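Local coordinates for structural polyprotein, VP1 (Israeli acute paralysis virus, PDB 5CDD) that probably serves as a structural component of the viral capsid, being one coat-protein piece cut from a longer structural polyprotein, at residues Q106-R111 and Y170-S175; F97-L102 and T177-R182; S112-R117 and V143-Y148; T61-L66 and D165-Y170. All blocks are in the same frame, centred on the assembly; numbering follows the deposited sequence.

Interaction 1: Q106-R111 and Y170-S175; sequences QTCYIR and YFSNTS
Hydrogen bonding across this contact centres on Asn173, whose carboxamide spans the backbone of 106-111 around Cys108. Its ND2 donates to Thr107 O at 3.0 Å, with that oxygen close to the amide plane. On the other branch, OD1 accepts from Tyr109 N at 3.2 Å, the donor standing 38° out of the carbonyl plane. The backbone bond from Arg111 N to Phe171 O, 2.8 Å and nearly straight, sets the register, with Ile110 opposite Ser172 as the adjoining non-hydrogen-bonded pair. These antiparallel neighbours, strands 110-116 and 166-172, are consistent with E and H in the CHEF sheet of a viral jelly roll, here running out into loops.

Asn173 CG stands between its backbone N and carbonyl carbon (chi1 63°), which brings the amide over one face of the Tyr109 ring, with CG 3.5 Å from CE2 and the two planes 33° apart. Tyr109 OH comes to the edge of the Phe171 ring, in its plane, 3.8 Å from CE2. Ile110 puts its CG2 branch obliquely against the Tyr170 ring, and Gln106 lays its amide end beside Thr174 CG2. Thr107 OG1 bonds outward to Thr100 O of the second subunit.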
# COMPACT_ATOMS: atom_id res chain seq x y z
N GLN A 106 -19.17 -36.54 30.33
CA GLN A 106 -19.03 -36.89 28.92
C GLN A 106 -18.27 -35.83 28.15
O GLN A 106 -18.04 -34.72 28.64
CB GLN A 106 -20.41 -37.06 28.27
CG GLN A 106 -21.26 -38.17 28.83
CD GLN A 106 -22.60 -38.27 28.11
OE1 GLN A 106 -23.40 -37.33 28.13
NE2 GLN A 106 -22.85 -39.41 27.48
N THR A 107 -17.89 -36.19 26.93
CA THR A 107 -17.20 -35.30 26.02
C THR A 107 -17.95 -35.44 24.70
O THR A 107 -17.59 -36.25 23.85
CB THR A 107 -15.72 -35.70 25.81
OG1 THR A 107 -14.98 -35.44 27.00
CG2 THR A 107 -15.11 -34.90 24.67
N CYS A 108 -19.02 -34.66 24.57
CA CYS A 108 -19.85 -34.69 23.38
C CYS A 108 -19.20 -34.03 22.18
O CYS A 108 -18.67 -32.92 22.27
CB CYS A 108 -21.18 -34.00 23.68
SG CYS A 108 -22.27 -33.86 22.25
N TYR A 109 -19.23 -34.73 21.05
CA TYR A 109 -18.66 -34.20 19.81
C TYR A 109 -19.57 -34.55 18.64
O TYR A 109 -20.32 -35.53 18.69
CB TYR A 109 -17.25 -34.76 19.58
CG TYR A 109 -17.18 -36.24 19.27
CD1 TYR A 109 -17.54 -36.72 18.01
CD2 TYR A 109 -16.75 -37.15 20.23
CE1 TYR A 109 -17.47 -38.08 17.71
CE2 TYR A 109 -16.68 -38.52 19.94
CZ TYR A 109 -17.04 -38.97 18.68
OH TYR A 109 -16.96 -40.31 18.39
N ILE A 110 -19.52 -33.74 17.60
CA ILE A 110 -20.35 -33.94 16.41
C ILE A 110 -19.48 -34.18 15.18
O ILE A 110 -18.58 -33.39 14.89
CB ILE A 110 -21.24 -32.72 16.14
CG1 ILE A 110 -22.04 -32.35 17.40
CG2 ILE A 110 -22.17 -33.00 14.98
CD1 ILE A 110 -23.02 -33.40 17.86
N ARG A 111 -19.76 -35.26 14.46
CA ARG A 111 -19.02 -35.60 13.25
C ARG A 111 -19.98 -35.61 12.06
O ARG A 111 -21.12 -36.05 12.18
CB ARG A 111 -18.40 -37.00 13.37
CG ARG A 111 -17.33 -37.15 14.44
CD ARG A 111 -15.98 -36.66 13.96
NE ARG A 111 -15.40 -37.48 12.89
CZ ARG A 111 -15.01 -38.75 13.04
NH1 ARG A 111 -15.13 -39.35 14.21
NH2 ARG A 111 -14.47 -39.40 12.02
N TYR A 170 -24.93 -37.37 9.40
CA TYR A 170 -24.71 -36.84 10.74
C TYR A 170 -24.33 -37.91 11.76
O TYR A 170 -24.72 -39.07 11.64
CB TYR A 170 -25.98 -36.13 11.20
CG TYR A 170 -25.77 -35.11 12.28
CD1 TYR A 170 -25.11 -33.91 12.00
CD2 TYR A 170 -26.24 -35.32 13.57
CE1 TYR A 170 -24.93 -32.95 12.98
CE2 TYR A 170 -26.07 -34.36 14.56
CZ TYR A 170 -25.42 -33.17 14.26
OH TYR A 170 -25.24 -32.22 15.24
N PHE A 171 -23.56 -37.52 12.77
CA PHE A 171 -23.15 -38.45 13.81
C PHE A 171 -22.71 -37.76 15.09
O PHE A 171 -22.10 -36.70 15.07
CB PHE A 171 -22.00 -39.34 13.32
CG PHE A 171 -21.52 -40.32 14.35
CD1 PHE A 171 -22.21 -41.51 14.58
CD2 PHE A 171 -20.42 -40.02 15.15
CE1 PHE A 171 -21.81 -42.38 15.58
CE2 PHE A 171 -20.01 -40.90 16.16
CZ PHE A 171 -20.71 -42.08 16.38
N SER A 172 -23.02 -38.39 16.22
CA SER A 172 -22.64 -37.86 17.53
C SER A 172 -22.48 -39.04 18.48
O SER A 172 -23.18 -40.04 18.35
CB SER A 172 -23.70 -36.90 18.06
OG SER A 172 -23.32 -36.32 19.31
N ASN A 173 -21.57 -38.92 19.44
CA ASN A 173 -21.36 -40.01 20.38
C ASN A 173 -22.38 -40.02 21.51
O ASN A 173 -22.52 -41.01 22.22
CB ASN A 173 -19.93 -39.96 20.95
CG ASN A 173 -19.65 -38.69 21.74
OD1 ASN A 173 -20.34 -37.69 21.57
ND2 ASN A 173 -18.63 -38.72 22.58
N THR A 174 -23.11 -38.92 21.66
CA THR A 174 -24.11 -38.81 22.71
C THR A 174 -25.45 -38.51 22.07
O THR A 174 -25.51 -38.13 20.90
CB THR A 174 -23.77 -37.66 23.66
OG1 THR A 174 -23.93 -36.40 22.98
CG2 THR A 174 -22.33 -37.79 24.14
N SER A 175 -26.53 -38.68 22.83
CA SER A 175 -27.86 -38.41 22.31
C SER A 175 -27.99 -36.90 22.21
O SER A 175 -27.77 -36.18 23.19
CB SER A 175 -28.89 -38.96 23.27
OG SER A 175 -30.12 -39.16 22.60

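Interaction 2: F97-L102 and T177-R182; sequences FNTTPL and TQIVAR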
# COMPACT_ATOMS: atom_id res chain seq x y z
N PHE A 97 -27.54 -26.10 15.64
CA PHE A 97 -27.39 -25.39 16.90
C PHE A 97 -27.75 -26.34 18.04
O PHE A 97 -28.93 -26.65 18.25
CB PHE A 97 -28.29 -24.16 16.95
CG PHE A 97 -28.05 -23.19 15.83
CD1 PHE A 97 -28.53 -23.45 14.55
CD2 PHE A 97 -27.34 -22.01 16.05
CE1 PHE A 97 -28.32 -22.55 13.51
CE2 PHE A 97 -27.12 -21.11 15.01
CZ PHE A 97 -27.61 -21.38 13.74
N ASN A 98 -26.74 -26.82 18.75
CA ASN A 98 -26.93 -27.74 19.85
C ASN A 98 -27.84 -27.18 20.95
O ASN A 98 -27.71 -26.02 21.34
CB ASN A 98 -25.57 -28.11 20.45
CG ASN A 98 -25.70 -28.95 21.70
OD1 ASN A 98 -26.19 -30.08 21.66
ND2 ASN A 98 -25.25 -28.40 22.83
N THR A 99 -28.75 -28.02 21.44
CA THR A 99 -29.66 -27.63 22.51
C THR A 99 -29.68 -28.75 23.54
O THR A 99 -30.53 -28.79 24.43
CB THR A 99 -31.10 -27.40 21.99
OG1 THR A 99 -31.65 -28.63 21.51
CG2 THR A 99 -31.10 -26.37 20.87
N THR A 100 -28.72 -29.67 23.41
CA THR A 100 -28.60 -30.81 24.30
C THR A 100 -27.85 -30.44 25.58
O THR A 100 -26.75 -29.91 25.52
CB THR A 100 -27.81 -31.96 23.64
OG1 THR A 100 -28.30 -32.17 22.31
CG2 THR A 100 -27.95 -33.24 24.44
N PRO A 101 -28.46 -30.71 26.75
CA PRO A 101 -27.78 -30.39 28.01
C PRO A 101 -26.45 -31.13 28.01
O PRO A 101 -26.38 -32.27 27.56
CB PRO A 101 -28.75 -30.93 29.06
CG PRO A 101 -30.08 -30.75 28.40
CD PRO A 101 -29.81 -31.23 26.99
N LEU A 102 -25.39 -30.49 28.49
CA LEU A 102 -24.08 -31.13 28.49
C LEU A 102 -23.63 -31.66 29.84
O LEU A 102 -23.51 -30.92 30.81
CB LEU A 102 -23.03 -30.16 27.95
CG LEU A 102 -23.24 -29.70 26.50
CD1 LEU A 102 -22.12 -28.77 26.09
CD2 LEU A 102 -23.30 -30.91 25.58
N THR A 177 -29.96 -33.18 20.45
CA THR A 177 -31.18 -32.47 20.11
C THR A 177 -30.72 -31.08 19.66
O THR A 177 -30.15 -30.33 20.44
CB THR A 177 -32.12 -32.36 21.32
OG1 THR A 177 -33.24 -31.54 20.97
CG2 THR A 177 -31.40 -31.75 22.52
N GLN A 178 -30.95 -30.76 18.39
CA GLN A 178 -30.51 -29.46 17.88
C GLN A 178 -31.49 -28.77 16.95
O GLN A 178 -32.41 -29.38 16.41
CB GLN A 178 -29.17 -29.61 17.15
CG GLN A 178 -28.28 -30.72 17.67
CD GLN A 178 -28.52 -32.04 16.95
OE1 GLN A 178 -29.66 -32.45 16.73
NE2 GLN A 178 -27.44 -32.71 16.60
N ILE A 179 -31.27 -27.47 16.78
CA ILE A 179 -32.07 -26.66 15.88
C ILE A 179 -31.33 -26.74 14.56
O ILE A 179 -30.15 -26.40 14.48
CB ILE A 179 -32.13 -25.19 16.34
CG1 ILE A 179 -32.71 -25.09 17.75
CG2 ILE A 179 -32.97 -24.38 15.37
CD1 ILE A 179 -32.67 -23.71 18.35
N VAL A 180 -32.02 -27.20 13.52
CA VAL A 180 -31.38 -27.33 12.22
C VAL A 180 -31.80 -26.24 11.24
O VAL A 180 -33.00 -26.00 11.03
CB VAL A 180 -31.68 -28.71 11.60
CG1 VAL A 180 -30.90 -28.88 10.31
CG2 VAL A 180 -31.34 -29.81 12.59
N ALA A 181 -30.81 -25.57 10.66
CA ALA A 181 -31.05 -24.51 9.68
C ALA A 181 -30.21 -24.83 8.45
O ALA A 181 -29.06 -25.25 8.58
CB ALA A 181 -30.65 -23.17 10.26
N ARG A 182 -30.78 -24.65 7.27
CA ARG A 182 -30.05 -24.94 6.04
C ARG A 182 -30.13 -23.84 5.00
O ARG A 182 -30.84 -22.84 5.17
CB ARG A 182 -30.56 -26.24 5.41
CG ARG A 182 -31.98 -26.16 4.89
CD ARG A 182 -32.35 -27.40 4.11
NE ARG A 182 -33.74 -27.34 3.66
CZ ARG A 182 -34.33 -28.29 2.94
NH1 ARG A 182 -33.66 -29.37 2.58
NH2 ARG A 182 -35.60 -28.15 2.58
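The Phe97 ring meets segment 177-182 by its edge: Ile179 O lies in the ring plane, 3.4 Å from CD1, and the Ala181 methyl approaches CE1 at 4.0 Å, also near the plane. The ring has a further aromatic neighbour, Tyr20 of another polyprotein chain, with the two planes about 55° apart. A second flat group, the Asn98 amide, turns back on its own segment, where OD1 accepts from Thr100 N at 3.1 Å in an Asx turn. That donor stands well above the carbonyl plane, 62° out of it.

The pairing joins strands 87-98 and 176-184, consistent with two neighbouring strands in the BIDG sheet of the viral jelly roll. A reciprocal pair of backbone bonds, Phe97 N to Ile179 O and Ile179 N to Phe97 O, each 2.9 Å, marks an antiparallel hydrogen-bonded pair. Asn98 and Gln178 form the next, non-hydrogen-bonded pair. On the face carrying Phe97 and Ile179, their CB atoms pack together, while Thr99 CG2 touches Ile179 CG1, the two side chains running nearly perpendicular. A third subunit lies against this end of the sheet, its Arg111 packing on Ile179 and its Tyr109 on Thr99.

Beyond Asn98 the strand pairing gives way to threonine contacts. Thr99 N and Thr99 OG1 both donate to Thr177 O. Thr100 OG1, with chi1 at -47° beside its own backbone N, accepts from Thr177 N at 2.7 Å.

Interaction 3: S112-R117 and V143-Y148; sequences SFLMPR and VEVPFY
Leu114 reaches across to Val145, Pro146 and Tyr148, and its path from backbone to methyls accounts for most of the contact. CB leaves the strand toward segment 143-148. CG then lies anti to the carbonyl carbon (chi1 -78°), and the fork beyond it divides the work. CD2 goes to Val145, 3.7 Å from CG1, the leucine and valine running antiparallel alongside one another; it also reaches Pro146 CD at 4.3 Å. CD1 takes the other direction and meets Tyr148 CE2 at 3.8 Å, coming at the ring edge near its plane, with the leucine and tyrosine side chains crossing at about a right angle. Pro146 CB also lies over one face of that ring, 3.7 Å above it and offset toward the rim.

At the other end Ser112 OG rests against Val143 CG2, 3.6 Å away. The segments run nearly parallel, 6° apart, yet the CA atoms of Leu114 and Val145 are 7.3 Å from each other, too far for strand neighbours. Strand 110-116 belongs to the sheet matching CHEF and strand 140-145 to the one matching BIDG, so this is packing between the two sheets of the sandwich, as expected for a jelly roll.

Both segments also meet other chains: Tyr148 OH bonds to Glu34 on a second copy of this protein, while Val143 and Glu144 pair in a parallel ladder with a strand of another polyprotein chain. Between the segments themselves, contact through methyls, a ring edge and one hydroxyl implies cohesion by close fit and exclusion of water more than by directional bonds.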
# COMPACT_ATOMS: atom_id res chain seq x y z
N SER A 112 -19.53 -35.10 10.92
CA SER A 112 -20.35 -35.08 9.72
C SER A 112 -19.53 -35.62 8.55
O SER A 112 -18.36 -35.28 8.40
CB SER A 112 -20.85 -33.66 9.42
OG SER A 112 -19.77 -32.75 9.29
N PHE A 113 -20.15 -36.48 7.75
CA PHE A 113 -19.48 -37.09 6.61
C PHE A 113 -20.30 -36.91 5.34
O PHE A 113 -21.36 -36.30 5.36
CB PHE A 113 -19.30 -38.59 6.85
CG PHE A 113 -18.68 -38.94 8.17
CD1 PHE A 113 -17.30 -39.05 8.30
CD2 PHE A 113 -19.48 -39.16 9.29
CE1 PHE A 113 -16.72 -39.38 9.53
CE2 PHE A 113 -18.92 -39.48 10.52
CZ PHE A 113 -17.54 -39.59 10.64
N LEU A 114 -19.78 -37.46 4.25
CA LEU A 114 -20.47 -37.42 2.97
C LEU A 114 -21.05 -38.80 2.74
O LEU A 114 -20.62 -39.78 3.37
CB LEU A 114 -19.51 -37.09 1.83
CG LEU A 114 -19.06 -35.65 1.60
CD1 LEU A 114 -18.10 -35.62 0.42
CD2 LEU A 114 -20.26 -34.76 1.33
N MET A 115 -22.03 -38.89 1.85
CA MET A 115 -22.64 -40.16 1.53
C MET A 115 -23.60 -39.96 0.37
O MET A 115 -24.33 -38.97 0.32
CB MET A 115 -23.37 -40.74 2.74
CG MET A 115 -24.65 -40.04 3.12
SD MET A 115 -25.98 -41.23 2.99
CE MET A 115 -25.63 -42.29 4.40
N PRO A 116 -23.60 -40.90 -0.59
CA PRO A 116 -24.47 -40.83 -1.76
C PRO A 116 -25.92 -40.58 -1.35
O PRO A 116 -26.43 -41.23 -0.45
CB PRO A 116 -24.28 -42.20 -2.40
CG PRO A 116 -22.84 -42.51 -2.08
CD PRO A 116 -22.77 -42.11 -0.62
N ARG A 117 -26.56 -39.64 -2.03
CA ARG A 117 -27.94 -39.30 -1.72
C ARG A 117 -28.83 -40.53 -1.74
O ARG A 117 -28.79 -41.33 -2.68
CB ARG A 117 -28.45 -38.26 -2.72
CG ARG A 117 -29.82 -37.72 -2.40
CD ARG A 117 -30.11 -36.49 -3.23
NE ARG A 117 -29.20 -35.41 -2.89
CZ ARG A 117 -29.17 -34.80 -1.71
NH1 ARG A 117 -30.01 -35.18 -0.75
NH2 ARG A 117 -28.30 -33.83 -1.47
N VAL A 143 -21.40 -27.07 8.30
CA VAL A 143 -20.76 -27.91 7.29
C VAL A 143 -21.38 -27.71 5.90
O VAL A 143 -22.57 -27.40 5.78
CB VAL A 143 -20.84 -29.40 7.70
CG1 VAL A 143 -22.29 -29.84 7.79
CG2 VAL A 143 -20.07 -30.26 6.71
N GLU A 144 -20.58 -27.90 4.86
CA GLU A 144 -21.05 -27.74 3.49
C GLU A 144 -20.85 -29.00 2.66
O GLU A 144 -19.81 -29.66 2.76
CB GLU A 144 -20.32 -26.58 2.81
CG GLU A 144 -20.84 -26.26 1.43
CD GLU A 144 -19.96 -25.27 0.70
OE1 GLU A 144 -19.54 -24.27 1.33
OE2 GLU A 144 -19.69 -25.48 -0.50
N VAL A 145 -21.84 -29.33 1.84
CA VAL A 145 -21.78 -30.50 0.98
C VAL A 145 -21.59 -30.06 -0.46
O VAL A 145 -22.47 -29.45 -1.06
CB VAL A 145 -23.08 -31.33 1.08
CG1 VAL A 145 -23.01 -32.52 0.16
CG2 VAL A 145 -23.30 -31.77 2.51
N PRO A 146 -20.41 -30.36 -1.05
CA PRO A 146 -20.13 -29.98 -2.43
C PRO A 146 -21.10 -30.68 -3.38
O PRO A 146 -21.79 -31.62 -2.98
CB PRO A 146 -18.70 -30.45 -2.64
CG PRO A 146 -18.12 -30.41 -1.27
CD PRO A 146 -19.23 -30.99 -0.44
N PHE A 147 -21.14 -30.23 -4.63
CA PHE A 147 -22.02 -30.87 -5.60
C PHE A 147 -21.22 -31.88 -6.41
O PHE A 147 -20.74 -31.57 -7.50
CB PHE A 147 -22.65 -29.84 -6.54
CG PHE A 147 -23.67 -30.43 -7.48
CD1 PHE A 147 -24.82 -31.06 -6.99
CD2 PHE A 147 -23.50 -30.35 -8.86
CE1 PHE A 147 -25.77 -31.60 -7.85
CE2 PHE A 147 -24.45 -30.89 -9.73
CZ PHE A 147 -25.59 -31.51 -9.23
N TYR A 148 -21.07 -33.08 -5.86
CA TYR A 148 -20.38 -34.16 -6.55
C TYR A 148 -21.51 -34.95 -7.20
O TYR A 148 -22.20 -35.71 -6.53
CB TYR A 148 -19.63 -35.05 -5.55
CG TYR A 148 -18.46 -34.39 -4.85
CD1 TYR A 148 -17.42 -33.82 -5.58
CD2 TYR A 148 -18.37 -34.39 -3.46
CE1 TYR A 148 -16.30 -33.28 -4.94
CE2 TYR A 148 -17.26 -33.85 -2.81
CZ TYR A 148 -16.23 -33.30 -3.55
OH TYR A 148 -15.11 -32.80 -2.92

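Interaction 4: T61-L66 and D165-Y170; sequences TPITDL and DSSLMY
Ile63 lays CG1 across the start of the Leu168 side chain, 3.4 Å from CB, the two side chains set crosswise. Its branches spread from there: CG2 comes near Leu168 CD2 at 4.2 Å, and CD1 extends to Ser167 OG. Thr64 CG2 adds a second methyl beside that hydroxyl, at 3.8 Å. Leu168 holds CG anti to its backbone N (chi1 -177°), which brings CG and CD2 as well as CB alongside Ile63 CG1. Beyond this contact its side chain packs on Val143 and Val145, between the two sheets. Trp53, from strand 47-55, touches both Thr61 and Ile63.

The strands pair antiparallel. Thr61 N donates to Tyr170 O at 2.7 Å, and Tyr170 N returns a bond to Thr61 O; Tyr170 CB lies against that same oxygen. Pro62, which has no N-H to give, faces Met169 in the non-hydrogen-bonded pair, and its CA points a C-H at Leu168 O over 3.6 Å. That oxygen also accepts from Ile63 N at 3.2 Å, a nearly straight bond (165°) whose donor stands 36° out of the carbonyl plane.

Strand 61-62 forms the border of the four-stranded sheet within this chain and is consistent with strand C of the jelly roll, beside H. Soon after it the chain turns into a helix, with Asp65 N bonding back to Pro62 O at 3.0 Å, and Leu66 N to Ile63 O. The chemistry implies a division of labour, with main-chain bonds setting the register of the short edge strand and the apolar branches of Ile63 packed on Leu168 where the turn begins.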
# COMPACT_ATOMS: atom_id res chain seq x y z
N THR A 61 -26.59 -40.94 11.06
CA THR A 61 -27.85 -40.53 10.47
C THR A 61 -27.77 -39.66 9.22
O THR A 61 -27.26 -38.54 9.27
CB THR A 61 -28.70 -39.77 11.51
OG1 THR A 61 -28.91 -40.60 12.66
CG2 THR A 61 -30.03 -39.36 10.91
N PRO A 62 -28.28 -40.16 8.09
CA PRO A 62 -28.26 -39.38 6.85
C PRO A 62 -29.31 -38.28 7.01
O PRO A 62 -30.42 -38.56 7.49
CB PRO A 62 -28.66 -40.40 5.78
CG PRO A 62 -28.32 -41.72 6.40
CD PRO A 62 -28.74 -41.54 7.83
N ILE A 63 -28.98 -37.06 6.63
CA ILE A 63 -29.95 -35.97 6.79
C ILE A 63 -31.17 -36.10 5.90
O ILE A 63 -32.14 -35.35 6.07
CB ILE A 63 -29.30 -34.58 6.57
CG1 ILE A 63 -28.19 -34.66 5.51
CG2 ILE A 63 -28.78 -34.04 7.88
CD1 ILE A 63 -28.71 -34.83 4.10
N THR A 64 -31.16 -37.05 4.97
CA THR A 64 -32.31 -37.26 4.11
C THR A 64 -33.47 -37.69 4.99
O THR A 64 -34.63 -37.47 4.66
CB THR A 64 -32.04 -38.35 3.05
OG1 THR A 64 -31.55 -39.53 3.69
CG2 THR A 64 -31.03 -37.87 2.02
N ASP A 65 -33.14 -38.29 6.14
CA ASP A 65 -34.16 -38.74 7.08
C ASP A 65 -34.95 -37.54 7.58
O ASP A 65 -36.12 -37.66 7.93
CB ASP A 65 -33.52 -39.46 8.27
CG ASP A 65 -32.82 -40.75 7.87
OD1 ASP A 65 -33.10 -41.27 6.77
OD2 ASP A 65 -31.99 -41.25 8.67
N LEU A 66 -34.29 -36.39 7.61
CA LEU A 66 -34.91 -35.15 8.04
C LEU A 66 -35.31 -34.34 6.81
O LEU A 66 -36.39 -33.75 6.75
CB LEU A 66 -33.92 -34.33 8.87
CG LEU A 66 -34.30 -32.88 9.19
CD1 LEU A 66 -35.54 -32.86 10.07
CD2 LEU A 66 -33.15 -32.18 9.87
N ASP A 165 -25.77 -37.99 -6.68
CA ASP A 165 -25.01 -36.89 -6.12
C ASP A 165 -24.74 -37.15 -4.64
O ASP A 165 -25.31 -38.08 -4.06
CB ASP A 165 -25.77 -35.57 -6.31
CG ASP A 165 -27.13 -35.58 -5.66
OD1 ASP A 165 -27.88 -36.56 -5.86
OD2 ASP A 165 -27.46 -34.61 -4.95
N SER A 166 -23.88 -36.33 -4.05
CA SER A 166 -23.52 -36.47 -2.65
C SER A 166 -24.52 -35.86 -1.67
O SER A 166 -25.29 -34.97 -2.01
CB SER A 166 -22.14 -35.85 -2.41
OG SER A 166 -22.10 -34.52 -2.92
N SER A 167 -24.49 -36.37 -0.45
CA SER A 167 -25.38 -35.91 0.61
C SER A 167 -24.61 -35.89 1.92
O SER A 167 -23.44 -36.27 1.97
CB SER A 167 -26.60 -36.85 0.72
OG SER A 167 -27.48 -36.42 1.74
N LEU A 168 -25.26 -35.44 2.99
CA LEU A 168 -24.61 -35.37 4.29
C LEU A 168 -25.04 -36.49 5.24
O LEU A 168 -26.16 -36.99 5.16
CB LEU A 168 -24.92 -34.02 4.95
CG LEU A 168 -24.25 -33.75 6.30
CD1 LEU A 168 -22.79 -33.42 6.07
CD2 LEU A 168 -24.94 -32.60 7.01
N MET A 169 -24.13 -36.89 6.12
CA MET A 169 -24.41 -37.92 7.11
C MET A 169 -23.99 -37.37 8.47
O MET A 169 -22.85 -36.97 8.66
CB MET A 169 -23.63 -39.20 6.80
CG MET A 169 -23.92 -40.31 7.79
SD MET A 169 -23.28 -41.89 7.26
CE MET A 169 -21.55 -41.75 7.75
N TYR A 170 -24.93 -37.37 9.40
CA TYR A 170 -24.71 -36.84 10.74
C TYR A 170 -24.33 -37.91 11.76
O TYR A 170 -24.72 -39.07 11.64
CB TYR A 170 -25.98 -36.13 11.20
CG TYR A 170 -25.77 -35.11 12.28
CD1 TYR A 170 -25.11 -33.91 12.00
CD2 TYR A 170 -26.24 -35.32 13.57
CE1 TYR A 170 -24.93 -32.95 12.98
CE2 TYR A 170 -26.07 -34.36 14.56
CZ TYR A 170 -25.42 -33.17 14.26
OH TYR A 170 -25.24 -32.22 15.24

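In the fold
Together the four contacts outline one jelly-roll domain. Interactions 1 and 4 flank strand 166-172 in the four-stranded sheet, share Tyr170, and have centres about 16 Å apart. Interaction 2, its centre about 12 Å from that of interaction 1, belongs to the opposing sheet, while interaction 3 bridges the two sheets; its centre is only about 8 Å from that of interaction 4, where a salt bridge between Arg117 and Asp165 joins them. Along the chain the segments run 61-66, 97-102, 106-111, 112-117, 143-148, 165-170, 170-175, 177-182, so interaction 4 crosses interactions 1 and 2, and 3 falls within all the others. Distant sequence is thereby gathered into a compact sandwich whose edges meet neighbouring capsid subunits.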